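Local coordinates for putative integron gene cassette protein (Uncultured bacterium, PDB 3FUY) that is of unknown function but is encoded by a mobile integron gene cassette and assembles from three copies of the chain, at residues 37-48 with 62-73. Numbering follows the deposited sequence.
Sequences IRDFDNGQFAVL and IDLCLDKMKGVR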
loop_
_atom_site.group_PDB
_atom_site.type_symbol
_atom_site.label_atom_id
_atom_site.label_comp_id
_atom_site.label_asym_id
_atom_site.label_seq_id
_atom_site.Cartn_x
_atom_site.Cartn_y
_atom_site.Cartn_z
ATOM N N ILE B 37 2.166 -0.087 8.694
ATOM C CA ILE B 37 2.928 -1.225 9.196
ATOM C C ILE B 37 2.007 -2.139 9.990
ATOM O O ILE B 37 1.503 -1.779 11.054
ATOM C CB ILE B 37 4.107 -0.762 10.066
ATOM C CG1 ILE B 37 5.030 0.140 9.266
ATOM C CG2 ILE B 37 4.911 -1.951 10.572
ATOM C CD1 ILE B 37 6.119 0.821 10.163
ATOM N N ARG B 38 1.756 -3.313 9.438
ATOM C CA ARG B 38 0.881 -4.280 10.062
ATOM C C ARG B 38 1.775 -5.401 10.585
ATOM O O ARG B 38 2.428 -6.074 9.792
ATOM C CB ARG B 38 -0.067 -4.845 8.988
ATOM C CG ARG B 38 -0.812 -6.096 9.402
ATOM C CD ARG B 38 -1.697 -5.812 10.560
ATOM N NE ARG B 38 -2.722 -6.834 10.796
ATOM C CZ ARG B 38 -3.140 -7.173 12.011
ATOM N NH1 ARG B 38 -2.559 -6.626 13.083
ATOM N NH2 ARG B 38 -4.119 -8.056 12.165
ATOM N N ASP B 39 1.796 -5.606 11.900
ATOM C CA ASP B 39 2.566 -6.701 12.518
ATOM C C ASP B 39 1.606 -7.845 12.836
ATOM O O ASP B 39 0.867 -7.785 13.812
ATOM C CB ASP B 39 3.257 -6.218 13.820
ATOM C CG ASP B 39 4.135 -7.311 14.475
ATOM O OD1 ASP B 39 3.891 -8.523 14.268
ATOM O OD2 ASP B 39 5.077 -6.956 15.215
ATOM N N PHE B 40 1.597 -8.878 12.007
ATOM C CA PHE B 40 0.658 -9.985 12.213
ATOM C C PHE B 40 0.933 -10.743 13.506
ATOM O O PHE B 40 0.007 -11.003 14.275
ATOM C CB PHE B 40 0.727 -10.975 11.048
ATOM C CG PHE B 40 0.113 -10.456 9.770
ATOM C CD1 PHE B 40 -1.272 -10.380 9.627
ATOM C CD2 PHE B 40 0.913 -10.075 8.712
ATOM C CE1 PHE B 40 -1.853 -9.941 8.440
ATOM C CE2 PHE B 40 0.346 -9.618 7.515
ATOM C CZ PHE B 40 -1.052 -9.555 7.383
ATOM N N ASP B 41 2.205 -11.094 13.724
ATOM C CA ASP B 41 2.602 -11.951 14.827
ATOM C C ASP B 41 2.200 -11.345 16.178
ATOM O O ASP B 41 1.713 -12.048 17.060
ATOM C CB ASP B 41 4.120 -12.226 14.798
ATOM C CG ASP B 41 4.544 -13.170 13.657
ATOM O OD1 ASP B 41 3.683 -13.610 12.872
ATOM O OD2 ASP B 41 5.755 -13.471 13.557
ATOM N N ASN B 42 2.403 -10.037 16.335
ATOM C CA ASN B 42 2.069 -9.360 17.585
ATOM C C ASN B 42 0.672 -8.727 17.572
ATOM O O ASN B 42 0.225 -8.170 18.561
ATOM C CB ASN B 42 3.155 -8.342 17.948
ATOM C CG ASN B 42 4.481 -9.019 18.281
ATOM O OD1 ASN B 42 4.567 -9.766 19.254
ATOM N ND2 ASN B 42 5.505 -8.790 17.455
ATOM N N GLY B 43 -0.029 -8.851 16.452
ATOM C CA GLY B 43 -1.378 -8.318 16.358
ATOM C C GLY B 43 -1.392 -6.809 16.588
ATOM O O GLY B 43 -2.143 -6.310 17.413
ATOM N N GLN B 44 -0.540 -6.083 15.868
ATOM C CA GLN B 44 -0.525 -4.628 15.990
ATOM C C GLN B 44 -0.591 -3.961 14.633
ATOM O O GLN B 44 -0.228 -4.562 13.614
ATOM C CB GLN B 44 0.752 -4.172 16.695
ATOM C CG GLN B 44 0.819 -4.483 18.163
ATOM C CD GLN B 44 2.163 -4.047 18.740
ATOM O OE1 GLN B 44 3.178 -4.677 18.469
ATOM N NE2 GLN B 44 2.175 -2.946 19.510
ATOM N N PHE B 45 -1.000 -2.696 14.633
ATOM C CA PHE B 45 -1.004 -1.879 13.425
ATOM C C PHE B 45 -0.526 -0.477 13.770
ATOM O O PHE B 45 -0.972 0.100 14.753
ATOM C CB PHE B 45 -2.414 -1.816 12.825
ATOM C CG PHE B 45 -2.470 -1.168 11.477
ATOM C CD1 PHE B 45 -2.464 -1.945 10.324
ATOM C CD2 PHE B 45 -2.546 0.214 11.348
ATOM C CE1 PHE B 45 -2.522 -1.353 9.063
ATOM C CE2 PHE B 45 -2.591 0.817 10.089
ATOM C CZ PHE B 45 -2.595 0.028 8.947
ATOM N N ALA B 46 0.397 0.065 12.982
ATOM C CA ALA B 46 0.804 1.452 13.187
ATOM C C ALA B 46 0.932 2.188 11.876
ATOM O O ALA B 46 1.286 1.606 10.846
ATOM C CB ALA B 46 2.124 1.521 13.960
ATOM N N VAL B 47 0.657 3.482 11.925
ATOM C CA VAL B 47 0.984 4.360 10.825
ATOM C C VAL B 47 2.308 5.069 11.102
ATOM O O VAL B 47 2.504 5.661 12.158
ATOM C CB VAL B 47 -0.121 5.403 10.578
ATOM C CG1 VAL B 47 0.253 6.292 9.403
ATOM C CG2 VAL B 47 -1.475 4.707 10.320
ATOM N N LEU B 48 3.207 5.022 10.130
ATOM C CA LEU B 48 4.426 5.801 10.193
ATOM C C LEU B 48 4.310 7.058 9.318
ATOM O O LEU B 48 3.979 6.985 8.126
ATOM C CB LEU B 48 5.615 4.958 9.760
ATOM C CG LEU B 48 6.936 5.710 9.621
ATOM C CD1 LEU B 48 7.360 6.302 10.977
ATOM C CD2 LEU B 48 7.988 4.761 9.082
ATOM N N ILE B 62 11.598 3.068 9.773
ATOM C CA ILE B 62 10.701 1.939 9.979
ATOM C C ILE B 62 11.147 1.110 11.181
ATOM O O ILE B 62 10.322 0.693 11.979
ATOM C CB ILE B 62 10.579 1.075 8.700
ATOM C CG1 ILE B 62 9.769 1.844 7.648
ATOM C CG2 ILE B 62 9.907 -0.266 9.005
ATOM C CD1 ILE B 62 9.971 1.318 6.216
ATOM N N ASP B 63 12.454 0.891 11.326
ATOM C CA ASP B 63 12.972 0.165 12.481
ATOM C C ASP B 63 12.642 0.900 13.794
ATOM O O ASP B 63 12.309 0.275 14.800
ATOM C CB ASP B 63 14.484 -0.042 12.362
ATOM C CG ASP B 63 14.994 -1.094 13.328
ATOM O OD1 ASP B 63 14.536 -2.246 13.234
ATOM O OD2 ASP B 63 15.829 -0.769 14.198
ATOM N N LEU B 64 12.734 2.230 13.766
ATOM C CA LEU B 64 12.356 3.066 14.907
ATOM C C LEU B 64 10.894 2.812 15.233
ATOM O O LEU B 64 10.524 2.547 16.379
ATOM C CB LEU B 64 12.573 4.550 14.578
ATOM C CG LEU B 64 12.313 5.547 15.717
ATOM C CD1 LEU B 64 13.114 6.802 15.458
ATOM C CD2 LEU B 64 10.846 5.894 15.830
ATOM N N CYS B 65 10.058 2.856 14.204
ATOM C CA CYS B 65 8.644 2.585 14.410
ATOM C C CYS B 65 8.422 1.195 15.027
ATOM O O CYS B 65 7.658 1.046 15.985
ATOM C CB CYS B 65 7.857 2.768 13.107
ATOM S SG CYS B 65 6.079 2.687 13.340
ATOM N N LEU B 66 9.110 0.180 14.505
ATOM C CA LEU B 66 8.996 -1.158 15.088
ATOM C C LEU B 66 9.419 -1.184 16.565
ATOM O O LEU B 66 8.799 -1.868 17.381
ATOM C CB LEU B 66 9.793 -2.186 14.277
ATOM C CG LEU B 66 9.237 -2.473 12.871
ATOM C CD1 LEU B 66 10.178 -3.375 12.075
ATOM C CD2 LEU B 66 7.851 -3.083 12.959
ATOM N N ASP B 67 10.474 -0.451 16.914
ATOM C CA ASP B 67 10.899 -0.413 18.309
ATOM C C ASP B 67 9.850 0.233 19.223
ATOM O O ASP B 67 9.616 -0.247 20.335
ATOM C CB ASP B 67 12.257 0.280 18.462
ATOM C CG ASP B 67 13.431 -0.644 18.131
ATOM O OD1 ASP B 67 13.219 -1.858 17.935
ATOM O OD2 ASP B 67 14.580 -0.150 18.077
ATOM N N LYS B 68 9.219 1.318 18.764
ATOM C CA LYS B 68 8.164 1.946 19.556
ATOM C C LYS B 68 6.911 1.047 19.634
ATOM O O LYS B 68 6.233 0.999 20.658
ATOM C CB LYS B 68 7.802 3.344 19.008
ATOM C CG LYS B 68 8.972 4.330 18.934
ATOM C CD LYS B 68 9.711 4.430 20.263
ATOM C CE LYS B 68 11.067 5.132 20.081
ATOM N NZ LYS B 68 11.758 5.385 21.378
HETATM N N MSE B 69 6.604 0.334 18.553
HETATM C CA MSE B 69 5.511 -0.651 18.602
HETATM C C MSE B 69 5.805 -1.681 19.681
HETATM O O MSE B 69 4.923 -2.073 20.436
HETATM C CB MSE B 69 5.320 -1.343 17.246
HETATM C CG MSE B 69 4.888 -0.353 16.178
HETATM SE SE MSE B 69 4.855 -1.112 14.385
HETATM C CE MSE B 69 3.254 -2.220 14.530
ATOM N N LYS B 70 7.066 -2.093 19.772
ATOM C CA LYS B 70 7.447 -3.035 20.807
ATOM C C LYS B 70 7.336 -2.390 22.207
ATOM O O LYS B 70 6.886 -3.021 23.156
ATOM C CB LYS B 70 8.857 -3.560 20.561
ATOM C CG LYS B 70 9.322 -4.559 21.634
ATOM C CD LYS B 70 10.717 -5.098 21.335
ATOM C CE LYS B 70 11.138 -6.125 22.382
ATOM N NZ LYS B 70 11.071 -5.583 23.768
ATOM N N GLY B 71 7.726 -1.124 22.328
ATOM C CA GLY B 71 7.654 -0.462 23.622
ATOM C C GLY B 71 6.223 -0.436 24.150
ATOM O O GLY B 71 5.974 -0.666 25.343
ATOM N N VAL B 72 5.272 -0.160 23.261
ATOM C CA VAL B 72 3.858 -0.162 23.644
ATOM C C VAL B 72 3.347 -1.551 24.060
ATOM O O VAL B 72 2.676 -1.692 25.091
ATOM C CB VAL B 72 2.972 0.441 22.544
ATOM C CG1 VAL B 72 1.500 0.305 22.899
ATOM C CG2 VAL B 72 3.356 1.922 22.301
ATOM N N ARG B 73 3.651 -2.591 23.287
ATOM C CA ARG B 73 3.144 -3.903 23.696
ATOM C C ARG B 73 3.832 -4.384 24.991
ATOM O O ARG B 73 3.214 -5.066 25.801
ATOM C CB ARG B 73 3.142 -4.952 22.552
ATOM C CG ARG B 73 4.476 -5.255 21.943
ATOM C CD ARG B 73 4.409 -6.515 21.013
ATOM N NE ARG B 73 5.769 -6.893 20.632
ATOM C CZ ARG B 73 6.415 -6.349 19.611
ATOM N NH1 ARG B 73 5.806 -5.437 18.873
ATOM N NH2 ARG B 73 7.658 -6.710 19.319
#
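Ile-62 meets Leu-48 first: its CG1 lies 3.7 Å from Leu-48 CD2, with the two side chains set roughly crosswise. One turn on, Cys-65 swings SG away from its own backbone N (chi1 -172°). This sets SG 3.7 Å from Ile-37 CD1. Leu-66 adds CD2 against Ile-37 CG2. The strands 34-39 and 44-49 form a beta hairpin whose turn carries a G1 beta bulge, and helix 59-79 packs across one face of it. Met-69, a selenomethionine, fills the middle. Its SE sits 3.8 Å from Ala-46 CB, and the bend at chi3 (74°) turns CE to Gln-44 CB. The Met-69 carbonyl O also accepts a nearly straight bond from Gln-44 NE2 (3.0 Å), besides the helical bond from Arg-73 N on the other face of its plane. Arg-73 NH1 donates to Gln-44 OE1 at 2.8 Å, with amide and guanidinium planes perpendicular. The Asn-42 amide stacks flat over one guanidinium face, ND2 3.4 Å from Arg-73 CZ. With an alanine here in place of Arg-73, Gln-44 OE1 would probably lose this donor and the Asn-42 amide its stacking partner. Asn-42 ND2 is itself held by Asp-39 OD2 (2.9 Å).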